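Side-chain contacts in MIP07328p (Drosophila melanogaster, PDB 6FKK), which acts as a chemorepellent axon guidance cue, probably by engaging semaphorin receptors through its extracellular sema domain: residues 175-180 / 195-200; 191-196 / 214-219. All coordinates share one frame; numbering follows the deposited sequence.

Contact 1. Residues 175-180 / 195-200. With NAG (2-acetamido-2-deoxy-beta-D-glucopyranose), chain E.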
loop_
_atom_site.group_PDB
_atom_site.type_symbol
_atom_site.label_atom_id
_atom_site.label_comp_id
_atom_site.label_asym_id
_atom_site.label_seq_id
_atom_site.Cartn_x
_atom_site.Cartn_y
_atom_site.Cartn_z
ATOM N N PRO A 175 -18.169 -1.254 -9.637
ATOM C CA PRO A 175 -17.300 -1.000 -8.486
ATOM C C PRO A 175 -18.052 -0.308 -7.361
ATOM O O PRO A 175 -18.962 0.493 -7.585
ATOM C CB PRO A 175 -16.217 -0.086 -9.066
ATOM C CG PRO A 175 -16.927 0.658 -10.153
ATOM C CD PRO A 175 -17.918 -0.313 -10.742
ATOM N N LEU A 176 -17.654 -0.626 -6.131
ATOM C CA LEU A 176 -18.290 -0.007 -4.977
ATOM C C LEU A 176 -17.347 -0.030 -3.786
ATOM O O LEU A 176 -16.348 -0.754 -3.765
ATOM C CB LEU A 176 -19.615 -0.697 -4.615
ATOM C CG LEU A 176 -19.766 -2.224 -4.522
ATOM C CD1 LEU A 176 -18.840 -2.885 -3.512
ATOM C CD2 LEU A 176 -21.207 -2.557 -4.178
ATOM N N ILE A 177 -17.691 0.785 -2.792
ATOM C CA ILE A 177 -17.147 0.692 -1.444
ATOM C C ILE A 177 -18.324 0.434 -0.514
ATOM O O ILE A 177 -19.293 1.201 -0.509
ATOM C CB ILE A 177 -16.387 1.969 -1.040
ATOM C CG1 ILE A 177 -15.263 2.263 -2.036
ATOM C CG2 ILE A 177 -15.826 1.825 0.359
ATOM C CD1 ILE A 177 -14.429 3.478 -1.680
ATOM N N TYR A 178 -18.248 -0.647 0.257
ATOM C CA TYR A 178 -19.414 -1.178 0.947
ATOM C C TYR A 178 -19.089 -1.499 2.400
ATOM O O TYR A 178 -17.969 -1.900 2.730
ATOM C CB TYR A 178 -19.930 -2.430 0.221
ATOM C CG TYR A 178 -21.066 -3.146 0.909
ATOM C CD1 TYR A 178 -22.368 -2.680 0.810
ATOM C CD2 TYR A 178 -20.838 -4.302 1.643
ATOM C CE1 TYR A 178 -23.409 -3.338 1.432
ATOM C CE2 TYR A 178 -21.872 -4.967 2.270
ATOM C CZ TYR A 178 -23.155 -4.481 2.161
ATOM O OH TYR A 178 -24.191 -5.137 2.782
ATOM N N ARG A 179 -20.095 -1.321 3.264
ATOM C CA ARG A 179 -20.002 -1.645 4.685
ATOM C C ARG A 179 -21.375 -1.550 5.341
ATOM O O ARG A 179 -21.971 -0.469 5.374
ATOM C CB ARG A 179 -19.011 -0.711 5.393
ATOM C CG ARG A 179 -18.628 -1.118 6.822
ATOM C CD ARG A 179 -19.628 -0.639 7.878
ATOM N NE ARG A 179 -20.028 0.752 7.681
ATOM C CZ ARG A 179 -20.959 1.372 8.401
ATOM N NH1 ARG A 179 -21.590 0.727 9.372
ATOM N NH2 ARG A 179 -21.260 2.640 8.151
ATOM N N GLU A 180 -21.873 -2.668 5.876
ATOM C CA GLU A 180 -23.124 -2.701 6.641
ATOM C C GLU A 180 -24.265 -2.044 5.862
ATOM O O GLU A 180 -24.913 -1.099 6.321
ATOM C CB GLU A 180 -22.934 -2.052 8.018
ATOM C CG GLU A 180 -24.107 -2.189 9.000
ATOM C CD GLU A 180 -24.264 -3.585 9.581
ATOM O OE1 GLU A 180 -23.554 -4.515 9.141
ATOM O OE2 GLU A 180 -25.107 -3.752 10.490
ATOM N N PRO A 195 -12.290 2.031 -11.025
ATOM C CA PRO A 195 -11.147 2.134 -10.116
ATOM C C PRO A 195 -10.445 0.804 -9.897
ATOM O O PRO A 195 -11.051 -0.268 -9.932
ATOM C CB PRO A 195 -11.788 2.627 -8.816
ATOM C CG PRO A 195 -13.135 1.989 -8.833
ATOM C CD PRO A 195 -13.560 1.927 -10.286
ATOM N N ASP A 196 -9.136 0.895 -9.673
ATOM C CA ASP A 196 -8.312 -0.227 -9.234
ATOM C C ASP A 196 -7.757 0.138 -7.864
ATOM O O ASP A 196 -6.911 1.032 -7.752
ATOM C CB ASP A 196 -7.187 -0.524 -10.227
ATOM C CG ASP A 196 -7.699 -1.035 -11.562
ATOM O OD1 ASP A 196 -8.931 -1.156 -11.732
ATOM O OD2 ASP A 196 -6.864 -1.316 -12.448
ATOM N N PHE A 197 -8.240 -0.538 -6.826
ATOM C CA PHE A 197 -7.875 -0.193 -5.461
ATOM C C PHE A 197 -6.529 -0.800 -5.085
ATOM O O PHE A 197 -6.176 -1.902 -5.517
ATOM C CB PHE A 197 -8.954 -0.660 -4.485
ATOM C CG PHE A 197 -10.303 -0.052 -4.740
ATOM C CD1 PHE A 197 -10.649 1.160 -4.168
ATOM C CD2 PHE A 197 -11.223 -0.690 -5.556
ATOM C CE1 PHE A 197 -11.888 1.725 -4.401
ATOM C CE2 PHE A 197 -12.465 -0.130 -5.793
ATOM C CZ PHE A 197 -12.798 1.079 -5.216
ATOM N N VAL A 198 -5.775 -0.065 -4.269
ATOM C CA VAL A 198 -4.443 -0.488 -3.849
ATOM C C VAL A 198 -4.292 -0.571 -2.338
ATOM O O VAL A 198 -3.262 -1.077 -1.867
ATOM C CB VAL A 198 -3.346 0.431 -4.431
ATOM C CG1 VAL A 198 -3.502 0.577 -5.940
ATOM C CG2 VAL A 198 -3.366 1.787 -3.745
ATOM N N GLY A 199 -5.262 -0.096 -1.559
ATOM C CA GLY A 199 -5.146 -0.184 -0.116
ATOM C C GLY A 199 -6.216 0.552 0.662
ATOM O O GLY A 199 -6.911 1.419 0.124
ATOM N N ALA A 200 -6.354 0.211 1.943
ATOM C CA ALA A 200 -7.324 0.841 2.825
ATOM C C ALA A 200 -6.723 0.948 4.217
ATOM O O ALA A 200 -6.220 -0.044 4.753
ATOM C CB ALA A 200 -8.637 0.050 2.867
HETATM C C1 NAG E . -11.022 -4.669 -10.714
HETATM C C2 NAG E . -11.361 -5.431 -12.010
HETATM C C3 NAG E . -11.878 -4.484 -13.096
HETATM C C4 NAG E . -13.000 -3.606 -12.563
HETATM C C5 NAG E . -12.519 -2.874 -11.320
HETATM C C6 NAG E . -13.584 -2.000 -10.698
HETATM C C7 NAG E . -9.076 -5.635 -12.935
HETATM C C8 NAG E . -8.017 -6.594 -13.388
HETATM N N2 NAG E . -10.215 -6.189 -12.491
HETATM O O3 NAG E . -12.348 -5.253 -14.197
HETATM O O4 NAG E . -13.391 -2.659 -13.551
HETATM O O5 NAG E . -12.132 -3.836 -10.329
HETATM O O6 NAG E . -14.405 -1.397 -11.689
HETATM O O7 NAG E . -8.905 -4.419 -12.966
#

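Contact 2. Residues 191-196 / 214-219. With NAG (2-acetamido-2-deoxy-beta-D-glucopyranose), chain E.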
loop_
_atom_site.group_PDB
_atom_site.type_symbol
_atom_site.label_atom_id
_atom_site.label_comp_id
_atom_site.label_asym_id
_atom_site.label_seq_id
_atom_site.Cartn_x
_atom_site.Cartn_y
_atom_site.Cartn_z
ATOM N N GLN A 191 -18.416 9.340 -8.390
ATOM C CA GLN A 191 -17.798 8.772 -7.195
ATOM C C GLN A 191 -16.685 7.796 -7.554
ATOM O O GLN A 191 -15.586 7.861 -6.993
ATOM C CB GLN A 191 -18.856 8.084 -6.329
ATOM C CG GLN A 191 -19.791 9.042 -5.608
ATOM C CD GLN A 191 -20.668 8.344 -4.586
ATOM O OE1 GLN A 191 -20.976 7.160 -4.719
ATOM N NE2 GLN A 191 -21.068 9.075 -3.552
ATOM N N LEU A 192 -16.951 6.884 -8.488
ATOM C CA LEU A 192 -15.976 5.879 -8.893
ATOM C C LEU A 192 -16.073 5.672 -10.396
ATOM O O LEU A 192 -17.172 5.508 -10.930
ATOM C CB LEU A 192 -16.209 4.555 -8.156
ATOM C CG LEU A 192 -15.929 4.558 -6.653
ATOM C CD1 LEU A 192 -16.415 3.269 -6.012
ATOM C CD2 LEU A 192 -14.447 4.750 -6.407
ATOM N N ASN A 193 -14.922 5.674 -11.072
ATOM C CA ASN A 193 -14.846 5.561 -12.531
ATOM C C ASN A 193 -13.792 4.511 -12.878
ATOM O O ASN A 193 -12.619 4.845 -13.070
ATOM C CB ASN A 193 -14.521 6.914 -13.160
ATOM C CG ASN A 193 -14.822 6.957 -14.644
ATOM O OD1 ASN A 193 -14.895 5.924 -15.308
ATOM N ND2 ASN A 193 -14.998 8.163 -15.175
ATOM N N GLN A 194 -14.219 3.255 -12.973
ATOM C CA GLN A 194 -13.339 2.123 -13.248
ATOM C C GLN A 194 -12.106 2.107 -12.340
ATOM O O GLN A 194 -10.969 2.148 -12.828
ATOM C CB GLN A 194 -12.924 2.107 -14.712
ATOM C CG GLN A 194 -14.083 2.124 -15.693
ATOM C CD GLN A 194 -13.640 1.876 -17.121
ATOM O OE1 GLN A 194 -12.674 1.153 -17.366
ATOM N NE2 GLN A 194 -14.345 2.476 -18.075
ATOM N N PRO A 195 -12.290 2.031 -11.025
ATOM C CA PRO A 195 -11.147 2.134 -10.116
ATOM C C PRO A 195 -10.445 0.804 -9.897
ATOM O O PRO A 195 -11.051 -0.268 -9.932
ATOM C CB PRO A 195 -11.788 2.627 -8.816
ATOM C CG PRO A 195 -13.135 1.989 -8.833
ATOM C CD PRO A 195 -13.560 1.927 -10.286
ATOM N N ASP A 196 -9.136 0.895 -9.673
ATOM C CA ASP A 196 -8.312 -0.227 -9.234
ATOM C C ASP A 196 -7.757 0.138 -7.864
ATOM O O ASP A 196 -6.911 1.032 -7.752
ATOM C CB ASP A 196 -7.187 -0.524 -10.227
ATOM C CG ASP A 196 -7.699 -1.035 -11.562
ATOM O OD1 ASP A 196 -8.931 -1.156 -11.732
ATOM O OD2 ASP A 196 -6.864 -1.316 -12.448
ATOM N N LEU A 214 -10.271 6.532 -13.706
ATOM C CA LEU A 214 -10.389 7.450 -14.827
ATOM C C LEU A 214 -10.815 8.829 -14.340
ATOM O O LEU A 214 -11.450 8.976 -13.292
ATOM C CB LEU A 214 -11.394 6.922 -15.850
ATOM C CG LEU A 214 -11.030 5.594 -16.518
ATOM C CD1 LEU A 214 -12.117 5.165 -17.494
ATOM C CD2 LEU A 214 -9.679 5.692 -17.215
ATOM N N SER A 215 -10.463 9.847 -15.117
ATOM C CA SER A 215 -10.654 11.233 -14.719
ATOM C C SER A 215 -11.837 11.843 -15.456
ATOM O O SER A 215 -11.973 11.680 -16.672
ATOM C CB SER A 215 -9.398 12.057 -14.993
ATOM O OG SER A 215 -9.630 13.425 -14.704
ATOM N N MET A 216 -12.685 12.545 -14.710
ATOM C CA MET A 216 -13.712 13.397 -15.289
ATOM C C MET A 216 -13.307 14.862 -15.317
ATOM O O MET A 216 -13.733 15.593 -16.216
ATOM C CB MET A 216 -15.021 13.263 -14.507
ATOM C CG MET A 216 -15.650 11.886 -14.557
ATOM S SD MET A 216 -17.170 11.816 -13.590
ATOM C CE MET A 216 -18.016 13.289 -14.166
ATOM N N GLU A 217 -12.480 15.294 -14.362
ATOM C CA GLU A 217 -12.145 16.707 -14.230
ATOM C C GLU A 217 -11.381 17.248 -15.431
ATOM O O GLU A 217 -11.315 18.469 -15.606
ATOM C CB GLU A 217 -11.337 16.935 -12.951
ATOM C CG GLU A 217 -10.103 16.056 -12.826
ATOM C CD GLU A 217 -9.361 16.285 -11.525
ATOM O OE1 GLU A 217 -9.645 17.295 -10.851
ATOM O OE2 GLU A 217 -8.497 15.458 -11.172
ATOM N N VAL A 218 -10.797 16.375 -16.256
ATOM C CA VAL A 218 -10.187 16.844 -17.492
ATOM C C VAL A 218 -11.275 17.413 -18.399
ATOM O O VAL A 218 -12.421 16.944 -18.406
ATOM C CB VAL A 218 -9.404 15.722 -18.194
ATOM C CG1 VAL A 218 -8.081 15.476 -17.485
ATOM C CG2 VAL A 218 -10.224 14.446 -18.238
ATOM N N MET A 219 -10.911 18.447 -19.162
ATOM C CA MET A 219 -11.893 19.189 -19.949
ATOM C C MET A 219 -12.636 18.281 -20.923
ATOM O O MET A 219 -13.872 18.267 -20.958
ATOM C CB MET A 219 -11.200 20.329 -20.697
ATOM C CG MET A 219 -9.773 20.009 -21.116
ATOM S SD MET A 219 -9.184 21.026 -22.482
ATOM C CE MET A 219 -10.171 20.374 -23.827
HETATM C C1 NAG E . -11.022 -4.669 -10.714
HETATM C C2 NAG E . -11.361 -5.431 -12.010
HETATM C C3 NAG E . -11.878 -4.484 -13.096
HETATM C C4 NAG E . -13.000 -3.606 -12.563
HETATM C C5 NAG E . -12.519 -2.874 -11.320
HETATM C C6 NAG E . -13.584 -2.000 -10.698
HETATM C C7 NAG E . -9.076 -5.635 -12.935
HETATM C C8 NAG E . -8.017 -6.594 -13.388
HETATM N N2 NAG E . -10.215 -6.189 -12.491
HETATM O O3 NAG E . -12.348 -5.253 -14.197
HETATM O O4 NAG E . -13.391 -2.659 -13.551
HETATM O O5 NAG E . -12.132 -3.836 -10.329
HETATM O O6 NAG E . -14.405 -1.397 -11.689
HETATM O O7 NAG E . -8.905 -4.419 -12.966
#

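Contact 1. Residues 175-180 / 195-200
The ring of P175 meets the rim of the P195 ring, the two side chains crossing at about a right angle, with P175 CB 3.5 Å from P195 CD. This is a junction in the sema-domain beta-propeller, where the last strand of the sheet 154-158, 161-165 and 175-178 meets the opening strand, 196-203, of the sheet that follows, an arrangement consistent with packing between successive blades. Deeper in, the pairing is aliphatic against aromatic. The I177 side chain runs out extended (chi2 -178°) and brings CD1 to 4.1 Å from F197 CE1, its approach to the ring being oblique. F197 carries its CG opposite its own carbonyl carbon, chi1 -60°, and from there the ring extends toward strand 175-178, where CZ comes 4.3 Å from L176 O. The phenyl is also packed against the ring of F211 and against A165 and T154, which places it among apolar and strand residues of both sheets. Between the two segments everything is van der Waals packing; the strands find their backbone partners elsewhere, L176 with T166 and V198 with F210, where V198 and G199 both face F210 in a classic beta bulge. At the outer end an N-linked N-acetylglucosamine beside the glycosylation site N152 borders the joint. Its hydroxymethyl arm lies over the face of P175, toward the rim, and alongside the carbonyl of P195: NAG C6 is 3.2 Å from P195 O, and NAG O6 is 3.4 Å from P175 CB.

Contact 2. Residues 191-196 / 214-219
The open end of the antiparallel hairpin 196-203/206-214, in the sema-domain propeller, is prolonged by one backbone hydrogen bond past the pairing of D196 with R212: L214 N donates to N193 O over 3.0 Å, with an N-H...O angle of 159°. A second grip on the same residue comes from E213, whose OE2 accepts from N193 N, so the backbone of N193 is held on both its polar atoms. With chi1 at -163° CG points opposite the backbone N, and the amide lays one face on L214 CB, the two side chains crossing at about a right angle. N193 CG sits 3.6 Å from L214 CB, almost directly beneath it; the oxygen branch, OD1, lies 3.6 Å from L214 CD1, while M216 CG meets the nitrogen branch, ND2, at the amide's edge, 3.8 Å away. An alanine here would keep the backbone bond, but would probably leave L214 CB without the amide face over it and M216 CG without its ND2 neighbour. Next along the chain, Q194 takes a left-handed backbone conformation where the loop bends before strand 196-203. From this bend its extended side chain passes obliquely by L214, which packs against K223 as well. L214 CD1 touches both amides on one side, with Q194 NE2 at 3.5 Å and N193 OD1 in a direction roughly a right angle away.

In the fold
Contacts 1 and 2 follow one another along the chain, sharing P195 and D196, and their centres lie about 14 Å apart on the same side of the chain's centre. Strand 175-178 comes first, then the loop 191-196, which runs straight into strand 196-203; strand 206-214 then returns antiparallel to deliver 214-219. The end of this loop and the start of strand 196-203 thus face two ways: contact 1 packs them on the preceding sheet, contact 2 ties the loop to the end of the hairpin partner. L192, from the loop of contact 2, packs into contact 1, its CD1 3.9 Å from L176 CA. The same N-linked sugar touches both, which places this junction at a glycosylated part of the propeller.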